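Local coordinates for protein serpin B3 (Homo sapiens, PDB 4ZK3) that probably inhibits proteases, as members of the serpin family do, and is linked to psoriasis as Pso p27, a compact structure that forms large aggregates, at residues A[18-29]-A[289-298]; A[50-58]-A[299-307]. All coordinates share one frame; numbering follows the deposited sequence.

How the contacts relate
Contacts 1 and 2 lie at the two ends of helix 296-302, the first setting it and the strand before it against segment 18-29, the second setting it and the loop after it against helix 47-57. Contact 1 ends on its first turn, contact 2 begins on its last turn, and their centres lie 19 Å apart. They meet where Gln18 OE1 is 4.0 Å from Thr301 CG2 and Gln18 CG is 4.3 Å from Met302 SD. Helix 4-19 serves both: its end packs in contact 1, while its Phe11 touches Val56 and Met302 of contact 2. Strand 340-351, paired with strands 174-185 and 325-336, is consistent with the inserted reactive loop of cleaved serpins, and strand 289-294 lies one strand further on, beyond 325-336.

Contact 1 (A[18-29]-A[289-298]); sequences QFRKSKENNIFY and VEESYDLKDT
Two groups grip the phenol oxygen of Tyr293: the backbone N of Phe28 donates a fairly straight hydrogen bond to Tyr293 OH at 3.2 Å, and water 2 lies 2.9 Å from the same Tyr293 OH. This water also sits 2.8 Å from Asn26 O, where it probably donates. A single hydroxyl thus ties the middle of strand 27-29 directly, and the residue before the strand through water, to a strand that crosses it.

The ring behind that hydroxyl is held as well. Phe19 lies over one face of it in a face-to-face stack, centroids 4.2 Å apart and planes tilted by 29°, with Tyr293 CD2 displaced toward the rim of the Phe19 ring. Leu295 CD2 meets the Phe19 ring at its edge, near its plane, 3.7 Å from Phe19 CE1. Phe19 thus offers a face to Tyr293 and points its CE2 edge at the centre of the Tyr29 ring.

At the outer end the contact turns acidic. The chain of Glu291, bent at chi2 (-69°), folds its carboxylate toward loop residue Glu24, where Glu291 OE1 comes within 3.1 Å of Glu24 OE1. Water 1 mediates, donating to Glu24 OE1 and to Glu291 OE2. The proximity would probably favour protonation of one of the acids, although Glu24 is poorly ordered.

Nearer the start of strand 289-294, Val289 CG1 packs 3.6 Å from Phe28 CB. At the helical end Gln18 and Thr298 slide past each other, with Gln18 CB touching the methyl of Thr298.

Strands 27-29 and 289-294 cross at 74° and are not paired with each other: the first pairs with strand 380-387, the second with strand 325-336, and helix 4-19 packs against Ile27 and Tyr29.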
loop_
_atom_site.group_PDB
_atom_site.type_symbol
_atom_site.label_atom_id
_atom_site.label_comp_id
_atom_site.label_asym_id
_atom_site.label_seq_id
_atom_site.Cartn_x
_atom_site.Cartn_y
_atom_site.Cartn_z
ATOM N N GLN A 18 6.673 12.103 2.376
ATOM C CA GLN A 18 5.571 12.935 2.842
ATOM C C GLN A 18 4.975 12.455 4.151
ATOM O O GLN A 18 4.752 13.263 5.078
ATOM C CB GLN A 18 4.477 13.069 1.765
ATOM C CG GLN A 18 5.029 13.697 0.477
ATOM C CD GLN A 18 5.597 15.096 0.754
ATOM O OE1 GLN A 18 4.957 15.936 1.423
ATOM N NE2 GLN A 18 6.832 15.305 0.340
ATOM N N PHE A 19 4.775 11.140 4.254
ATOM C CA PHE A 19 4.165 10.531 5.409
ATOM C C PHE A 19 5.019 10.741 6.666
ATOM O O PHE A 19 4.474 10.867 7.764
ATOM C CB PHE A 19 3.926 9.032 5.213
ATOM C CG PHE A 19 2.902 8.705 4.183
ATOM C CD1 PHE A 19 1.965 9.615 3.780
ATOM C CD2 PHE A 19 2.870 7.435 3.625
ATOM C CE1 PHE A 19 1.050 9.301 2.815
ATOM C CE2 PHE A 19 1.935 7.108 2.680
ATOM C CZ PHE A 19 1.021 8.046 2.268
ATOM N N ARG A 20 6.315 10.805 6.486
ATOM C CA ARG A 20 7.219 11.093 7.593
ATOM C C ARG A 20 6.896 12.372 8.374
ATOM O O ARG A 20 7.294 12.498 9.541
ATOM C CB ARG A 20 8.626 11.258 7.093
ATOM C CG ARG A 20 9.201 9.950 6.610
ATOM C CD ARG A 20 10.629 10.117 6.209
ATOM N NE ARG A 20 11.416 10.318 7.412
ATOM C CZ ARG A 20 12.682 10.685 7.425
ATOM N NH1 ARG A 20 13.323 10.845 6.294
ATOM N NH2 ARG A 20 13.319 10.853 8.575
ATOM N N LYS A 21 6.192 13.306 7.733
ATOM C CA LYS A 21 5.877 14.601 8.338
ATOM C C LYS A 21 4.756 14.639 9.313
ATOM O O LYS A 21 4.653 15.604 10.021
ATOM C CB LYS A 21 5.589 15.602 7.264
ATOM C CG LYS A 21 6.820 15.751 6.394
ATOM C CD LYS A 21 6.572 16.618 5.210
ATOM C CE LYS A 21 7.895 16.832 4.524
ATOM N NZ LYS A 21 7.621 17.272 3.147
ATOM N N SER A 22 3.895 13.628 9.352
ATOM C CA SER A 22 2.794 13.623 10.343
ATOM C C SER A 22 3.353 13.105 11.656
ATOM O O SER A 22 4.435 12.486 11.678
ATOM C CB SER A 22 1.659 12.705 9.929
ATOM O OG SER A 22 1.974 11.382 10.345
ATOM N N LYS A 23 2.571 13.315 12.720
ATOM C CA LYS A 23 2.953 12.981 14.114
ATOM C C LYS A 23 2.891 11.474 14.442
ATOM O O LYS A 23 3.659 10.979 15.293
ATOM C CB LYS A 23 2.083 13.770 15.118
ATOM C CG LYS A 23 0.629 13.295 15.211
ATOM C CD LYS A 23 -0.349 14.452 15.244
ATOM C CE LYS A 23 -0.443 15.142 13.886
ATOM N NZ LYS A 23 -1.085 16.480 13.997
ATOM N N GLU A 24 1.991 10.754 13.767
ATOM C CA GLU A 24 1.888 9.295 13.915
ATOM C C GLU A 24 3.282 8.650 13.940
ATOM O O GLU A 24 4.144 8.961 13.136
ATOM C CB GLU A 24 1.040 8.697 12.782
ATOM C CG GLU A 24 -0.416 9.198 12.711
ATOM C CD GLU A 24 -1.248 8.805 13.929
ATOM O OE1 GLU A 24 -1.089 7.641 14.391
ATOM O OE2 GLU A 24 -2.056 9.657 14.406
ATOM N N ASN A 25 3.514 7.797 14.916
ATOM C CA ASN A 25 4.762 7.069 15.015
ATOM C C ASN A 25 4.844 5.999 13.901
ATOM O O ASN A 25 5.796 5.969 13.121
ATOM C CB ASN A 25 4.861 6.404 16.385
ATOM C CG ASN A 25 4.786 7.401 17.547
ATOM O OD1 ASN A 25 4.979 8.620 17.396
ATOM N ND2 ASN A 25 4.503 6.872 18.711
ATOM N N ASN A 26 3.829 5.149 13.828
ATOM C CA ASN A 26 3.775 4.091 12.789
ATOM C C ASN A 26 3.237 4.577 11.461
ATOM O O ASN A 26 2.351 5.482 11.427
ATOM C CB ASN A 26 2.892 2.956 13.283
ATOM C CG ASN A 26 3.391 2.426 14.565
ATOM O OD1 ASN A 26 4.548 2.633 14.865
ATOM N ND2 ASN A 26 2.578 1.707 15.301
ATOM N N ILE A 27 3.701 3.924 10.377
ATOM C CA ILE A 27 3.317 4.248 9.011
ATOM C C ILE A 27 2.980 2.874 8.354
ATOM O O ILE A 27 3.662 1.899 8.563
ATOM C CB ILE A 27 4.490 4.923 8.268
ATOM C CG1 ILE A 27 4.725 6.367 8.798
ATOM C CG2 ILE A 27 4.303 4.889 6.741
ATOM C CD1 ILE A 27 6.040 6.919 8.284
ATOM N N PHE A 28 1.865 2.782 7.652
ATOM C CA PHE A 28 1.547 1.559 6.927
ATOM C C PHE A 28 0.530 1.875 5.834
ATOM O O PHE A 28 -0.496 2.563 6.060
ATOM C CB PHE A 28 1.115 0.448 7.871
ATOM C CG PHE A 28 0.898 -0.818 7.193
ATOM C CD1 PHE A 28 1.983 -1.604 6.809
ATOM C CD2 PHE A 28 -0.391 -1.199 6.822
ATOM C CE1 PHE A 28 1.783 -2.785 6.096
ATOM C CE2 PHE A 28 -0.595 -2.366 6.067
ATOM C CZ PHE A 28 0.491 -3.171 5.726
ATOM N N TYR A 29 0.835 1.411 4.600
ATOM C CA TYR A 29 0.052 1.782 3.422
ATOM C C TYR A 29 0.371 0.803 2.291
ATOM O O TYR A 29 1.375 0.045 2.356
ATOM C CB TYR A 29 0.334 3.203 2.947
ATOM C CG TYR A 29 1.771 3.499 2.502
ATOM C CD1 TYR A 29 2.768 3.809 3.456
ATOM C CD2 TYR A 29 2.096 3.607 1.163
ATOM C CE1 TYR A 29 4.088 4.089 3.059
ATOM C CE2 TYR A 29 3.388 3.894 0.758
ATOM C CZ TYR A 29 4.390 4.122 1.712
ATOM O OH TYR A 29 5.674 4.479 1.295
ATOM N N VAL A 289 -0.805 -2.603 13.098
ATOM C CA VAL A 289 -0.782 -1.217 12.731
ATOM C C VAL A 289 -2.027 -0.866 11.885
ATOM O O VAL A 289 -2.328 -1.554 10.895
ATOM C CB VAL A 289 0.496 -0.893 11.945
ATOM C CG1 VAL A 289 0.461 0.514 11.362
ATOM C CG2 VAL A 289 1.742 -1.080 12.811
ATOM N N GLU A 290 -2.655 0.271 12.209
ATOM C CA GLU A 290 -3.788 0.760 11.504
ATOM C C GLU A 290 -3.597 2.228 11.242
ATOM O O GLU A 290 -3.427 2.994 12.167
ATOM C CB GLU A 290 -5.013 0.500 12.353
ATOM C CG GLU A 290 -5.154 -0.948 12.751
ATOM C CD GLU A 290 -6.513 -1.248 13.385
ATOM O OE1 GLU A 290 -6.533 -1.737 14.526
ATOM O OE2 GLU A 290 -7.559 -1.055 12.700
ATOM N N GLU A 291 -3.533 2.644 9.995
ATOM C CA GLU A 291 -3.370 4.064 9.736
ATOM C C GLU A 291 -4.257 4.564 8.603
ATOM O O GLU A 291 -4.609 3.795 7.672
ATOM C CB GLU A 291 -1.919 4.379 9.389
ATOM C CG GLU A 291 -0.864 3.951 10.410
ATOM C CD GLU A 291 -0.869 4.719 11.727
ATOM O OE1 GLU A 291 -1.286 5.907 11.794
ATOM O OE2 GLU A 291 -0.431 4.097 12.686
ATOM N N SER A 292 -4.567 5.850 8.659
ATOM C CA SER A 292 -5.328 6.562 7.636
ATOM C C SER A 292 -4.563 7.716 7.009
ATOM O O SER A 292 -3.842 8.383 7.679
ATOM C CB SER A 292 -6.592 7.143 8.253
ATOM O OG SER A 292 -7.392 6.103 8.768
ATOM N N TYR A 293 -4.811 8.012 5.733
ATOM C CA TYR A 293 -4.155 9.118 5.056
ATOM C C TYR A 293 -5.158 9.861 4.251
ATOM O O TYR A 293 -5.912 9.248 3.475
ATOM C CB TYR A 293 -2.965 8.669 4.159
ATOM C CG TYR A 293 -1.975 7.829 4.943
ATOM C CD1 TYR A 293 -2.187 6.456 5.142
ATOM C CD2 TYR A 293 -0.896 8.414 5.560
ATOM C CE1 TYR A 293 -1.306 5.730 5.906
ATOM C CE2 TYR A 293 -0.032 7.698 6.330
ATOM C CZ TYR A 293 -0.238 6.353 6.480
ATOM O OH TYR A 293 0.601 5.665 7.296
ATOM N N ASP A 294 -5.181 11.190 4.446
ATOM C CA ASP A 294 -5.842 12.094 3.500
ATOM C C ASP A 294 -4.807 12.476 2.511
ATOM O O ASP A 294 -3.870 13.195 2.862
ATOM C CB ASP A 294 -6.343 13.366 4.182
ATOM C CG ASP A 294 -7.167 14.219 3.254
ATOM O OD1 ASP A 294 -6.805 14.360 2.056
ATOM O OD2 ASP A 294 -8.189 14.741 3.741
ATOM N N LEU A 295 -4.957 12.026 1.278
ATOM C CA LEU A 295 -3.875 12.180 0.291
ATOM C C LEU A 295 -3.920 13.405 -0.612
ATOM O O LEU A 295 -3.011 13.614 -1.395
ATOM C CB LEU A 295 -3.764 10.921 -0.586
ATOM C CG LEU A 295 -3.382 9.611 0.110
ATOM C CD1 LEU A 295 -3.430 8.463 -0.894
ATOM C CD2 LEU A 295 -2.012 9.711 0.738
ATOM N N LYS A 296 -4.977 14.186 -0.520
ATOM C CA LYS A 296 -5.199 15.307 -1.457
ATOM C C LYS A 296 -4.031 16.303 -1.491
ATOM O O LYS A 296 -3.414 16.486 -2.563
ATOM C CB LYS A 296 -6.504 15.986 -1.098
ATOM C CG LYS A 296 -6.996 17.048 -2.044
ATOM C CD LYS A 296 -8.067 17.825 -1.287
ATOM C CE LYS A 296 -9.026 18.500 -2.238
ATOM N NZ LYS A 296 -10.141 19.104 -1.469
ATOM N N ASP A 297 -3.698 16.893 -0.344
ATOM C CA ASP A 297 -2.613 17.923 -0.289
ATOM C C ASP A 297 -1.249 17.308 -0.546
ATOM O O ASP A 297 -0.428 17.874 -1.298
ATOM C CB ASP A 297 -2.577 18.686 1.050
ATOM C CG ASP A 297 -3.711 19.694 1.196
ATOM O OD1 ASP A 297 -4.412 20.000 0.200
ATOM O OD2 ASP A 297 -3.915 20.164 2.334
ATOM N N THR A 298 -1.048 16.118 0.010
ATOM C CA THR A 298 0.134 15.296 -0.315
ATOM C C THR A 298 0.360 15.154 -1.837
ATOM O O THR A 298 1.420 15.470 -2.350
ATOM C CB THR A 298 0.018 13.911 0.323
ATOM O OG1 THR A 298 -0.104 14.046 1.727
ATOM C CG2 THR A 298 1.246 13.010 0.035
HETATM O O HOH W 1 0.444 5.581 14.637
HETATM O O HOH W 2 0.945 7.148 9.743
#

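Contact 2 (A[50-58]-A[299-307]); sequences AQQIKKVLH and LRTMGMVDI
With its CG beside the backbone N (chi1 -73°) and the chain extended beyond it (chi2 175°), Gln52 reaches straight out from helix 47-57 to the loop after helix 296-302. Gln52 OE1 there accepts two backbone hydrogen bonds. Asp306 N, at 2.9 Å from Gln52 OE1, lies in the carbonyl plane on a lone pair; Val305 N, at 3.0 Å from the same OE1, comes from above that plane, 50° out of it. Water 3 adds a third donor, 2.8 Å from Gln52 OE1. Gln52 NE2 gives only a weak bond to Asp306 OD1, a carboxylate that Asn48 also holds through OD2. These bonds set the orientation of the amide and hold the loop against helix 47-57.

One turn further along, Val56 fits its CG2 against Met304 CG at 3.7 Å, while Val56 CG1 meets Met304 SD at 3.8 Å. Bent at chi3, Met304 swings its methyl over Ile53 CG1. Met302 CE closes the apolar patch from the other end, 4.0 Å from Val56 CG1.

Gly303, with positive phi, ends helix 296-302 in a Schellman motif, and the loop it releases is read by a glutamine of another helix in the helical layer of the serpin fold.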
loop_
_atom_site.group_PDB
_atom_site.type_symbol
_atom_site.label_atom_id
_atom_site.label_comp_id
_atom_site.label_asym_id
_atom_site.label_seq_id
_atom_site.Cartn_x
_atom_site.Cartn_y
_atom_site.Cartn_z
ATOM N N ALA A 50 -3.452 14.648 -17.161
ATOM C CA ALA A 50 -2.831 13.343 -17.321
ATOM C C ALA A 50 -1.334 13.371 -17.126
ATOM O O ALA A 50 -0.754 12.448 -16.497
ATOM C CB ALA A 50 -3.205 12.715 -18.691
ATOM N N GLN A 51 -0.673 14.410 -17.654
ATOM C CA GLN A 51 0.776 14.424 -17.570
ATOM C C GLN A 51 1.276 14.554 -16.116
ATOM O O GLN A 51 2.219 13.915 -15.724
ATOM C CB GLN A 51 1.385 15.517 -18.475
ATOM C CG GLN A 51 2.853 15.263 -18.821
ATOM C CD GLN A 51 3.064 13.912 -19.534
ATOM O OE1 GLN A 51 2.217 13.474 -20.334
ATOM N NE2 GLN A 51 4.187 13.237 -19.231
ATOM N N GLN A 52 0.617 15.343 -15.297
ATOM C CA GLN A 52 0.960 15.424 -13.872
ATOM C C GLN A 52 0.764 14.053 -13.119
ATOM O O GLN A 52 1.520 13.688 -12.209
ATOM C CB GLN A 52 0.067 16.494 -13.239
ATOM C CG GLN A 52 0.498 17.896 -13.647
ATOM C CD GLN A 52 -0.410 18.994 -13.163
ATOM O OE1 GLN A 52 -1.414 18.774 -12.474
ATOM N NE2 GLN A 52 -0.062 20.220 -13.540
ATOM N N ILE A 53 -0.253 13.304 -13.512
ATOM C CA ILE A 53 -0.544 12.030 -12.833
ATOM C C ILE A 53 0.533 11.063 -13.192
ATOM O O ILE A 53 1.108 10.429 -12.308
ATOM C CB ILE A 53 -1.943 11.458 -13.199
ATOM C CG1 ILE A 53 -2.994 12.333 -12.574
ATOM C CG2 ILE A 53 -2.141 10.005 -12.698
ATOM C CD1 ILE A 53 -4.347 12.126 -13.173
ATOM N N LYS A 54 0.829 10.984 -14.488
ATOM C CA LYS A 54 1.861 10.082 -14.960
ATOM C C LYS A 54 3.166 10.349 -14.256
ATOM O O LYS A 54 3.867 9.395 -13.880
ATOM C CB LYS A 54 2.056 10.148 -16.478
ATOM C CG LYS A 54 1.207 9.156 -17.247
ATOM C CD LYS A 54 1.540 9.066 -18.734
ATOM C CE LYS A 54 1.100 10.346 -19.424
ATOM N NZ LYS A 54 0.168 10.132 -20.578
ATOM N N LYS A 55 3.503 11.627 -14.069
ATOM C CA LYS A 55 4.775 11.957 -13.443
ATOM C C LYS A 55 4.820 11.544 -11.953
ATOM O O LYS A 55 5.793 11.034 -11.472
ATOM C CB LYS A 55 5.041 13.459 -13.540
ATOM C CG LYS A 55 6.262 13.829 -12.717
ATOM C CD LYS A 55 6.804 15.218 -12.998
ATOM C CE LYS A 55 8.294 15.246 -12.652
ATOM N NZ LYS A 55 8.597 16.438 -11.821
ATOM N N VAL A 56 3.749 11.824 -11.224
ATOM C CA VAL A 56 3.627 11.423 -9.828
ATOM C C VAL A 56 3.725 9.919 -9.678
ATOM O O VAL A 56 4.410 9.454 -8.780
ATOM C CB VAL A 56 2.328 11.980 -9.269
ATOM C CG1 VAL A 56 1.869 11.272 -7.990
ATOM C CG2 VAL A 56 2.495 13.487 -9.043
ATOM N N LEU A 57 3.070 9.151 -10.560
ATOM C CA LEU A 57 3.112 7.671 -10.506
ATOM C C LEU A 57 4.429 7.055 -11.040
ATOM O O LEU A 57 4.711 5.841 -10.847
ATOM C CB LEU A 57 1.947 7.109 -11.278
ATOM C CG LEU A 57 0.580 7.444 -10.659
ATOM C CD1 LEU A 57 -0.509 6.963 -11.591
ATOM C CD2 LEU A 57 0.416 6.798 -9.318
ATOM N N HIS A 58 5.238 7.913 -11.679
ATOM C CA HIS A 58 6.476 7.523 -12.384
ATOM C C HIS A 58 6.137 6.661 -13.638
ATOM O O HIS A 58 6.991 5.997 -14.186
ATOM C CB HIS A 58 7.541 6.871 -11.465
ATOM C CG HIS A 58 8.102 7.780 -10.382
ATOM N ND1 HIS A 58 9.394 8.251 -10.407
ATOM C CD2 HIS A 58 7.567 8.262 -9.236
ATOM C CE1 HIS A 58 9.628 9.004 -9.343
ATOM N NE2 HIS A 58 8.535 9.024 -8.605
ATOM N N LEU A 299 -0.639 14.673 -2.572
ATOM C CA LEU A 299 -0.481 14.494 -4.039
ATOM C C LEU A 299 -0.312 15.823 -4.774
ATOM O O LEU A 299 0.369 15.902 -5.792
ATOM C CB LEU A 299 -1.703 13.746 -4.630
ATOM C CG LEU A 299 -1.788 12.296 -4.098
ATOM C CD1 LEU A 299 -3.147 11.696 -4.388
ATOM C CD2 LEU A 299 -0.663 11.510 -4.696
ATOM N N ARG A 300 -1.034 16.815 -4.299
ATOM C CA ARG A 300 -0.868 18.202 -4.766
ATOM C C ARG A 300 0.605 18.623 -4.692
ATOM O O ARG A 300 1.183 18.902 -5.737
ATOM C CB ARG A 300 -1.776 19.127 -3.974
ATOM C CG ARG A 300 -1.885 20.548 -4.481
ATOM C CD ARG A 300 -2.855 21.263 -3.555
ATOM N NE ARG A 300 -4.220 21.193 -4.070
ATOM C CZ ARG A 300 -5.318 21.055 -3.340
ATOM N NH1 ARG A 300 -5.274 20.924 -2.020
ATOM N NH2 ARG A 300 -6.495 21.037 -3.957
ATOM N N THR A 301 1.203 18.542 -3.509
ATOM C CA THR A 301 2.641 18.742 -3.325
ATOM C C THR A 301 3.508 17.987 -4.300
ATOM O O THR A 301 4.566 18.499 -4.740
ATOM C CB THR A 301 3.065 18.267 -1.939
ATOM O OG1 THR A 301 2.293 18.954 -0.949
ATOM C CG2 THR A 301 4.545 18.486 -1.686
ATOM N N MET A 302 3.095 16.749 -4.611
ATOM C CA MET A 302 3.906 15.850 -5.365
ATOM C C MET A 302 3.833 16.228 -6.801
ATOM O O MET A 302 4.608 15.743 -7.560
ATOM C CB MET A 302 3.493 14.380 -5.129
ATOM C CG MET A 302 3.810 13.895 -3.687
ATOM S SD MET A 302 3.253 12.242 -3.113
ATOM C CE MET A 302 3.894 11.405 -4.538
ATOM N N GLY A 303 2.909 17.095 -7.206
ATOM C CA GLY A 303 2.818 17.495 -8.623
ATOM C C GLY A 303 1.436 17.418 -9.231
ATOM O O GLY A 303 1.221 17.931 -10.347
ATOM N N MET A 304 0.497 16.757 -8.538
ATOM C CA MET A 304 -0.861 16.594 -9.078
ATOM C C MET A 304 -1.726 17.786 -8.656
ATOM O O MET A 304 -2.369 17.760 -7.584
ATOM C CB MET A 304 -1.500 15.237 -8.685
ATOM C CG MET A 304 -1.144 14.063 -9.570
ATOM S SD MET A 304 -1.635 12.452 -8.824
ATOM C CE MET A 304 -3.388 12.659 -8.644
ATOM N N VAL A 305 -1.743 18.826 -9.514
ATOM C CA VAL A 305 -2.505 20.059 -9.216
ATOM C C VAL A 305 -3.777 20.261 -10.022
ATOM O O VAL A 305 -4.816 20.612 -9.436
ATOM C CB VAL A 305 -1.671 21.385 -9.282
ATOM C CG1 VAL A 305 -1.327 21.860 -7.866
ATOM C CG2 VAL A 305 -0.402 21.228 -10.077
ATOM N N ASP A 306 -3.707 20.089 -11.338
ATOM C CA ASP A 306 -4.880 20.400 -12.210
ATOM C C ASP A 306 -6.165 19.595 -11.782
ATOM O O ASP A 306 -7.311 20.066 -11.854
ATOM C CB ASP A 306 -4.559 20.060 -13.694
ATOM C CG ASP A 306 -3.539 21.058 -14.381
ATOM O OD1 ASP A 306 -2.816 21.781 -13.655
ATOM O OD2 ASP A 306 -3.455 21.034 -15.659
ATOM N N ILE A 307 -5.926 18.345 -11.358
ATOM C CA ILE A 307 -6.943 17.365 -11.036
ATOM C C ILE A 307 -7.762 17.833 -9.861
ATOM O O ILE A 307 -8.944 17.455 -9.726
ATOM C CB ILE A 307 -6.265 15.989 -10.752
ATOM C CG1 ILE A 307 -7.261 14.882 -10.612
ATOM C CG2 ILE A 307 -5.455 16.023 -9.467
ATOM C CD1 ILE A 307 -7.826 14.413 -11.907
HETATM O O HOH W 3 -3.342 16.677 -12.453
#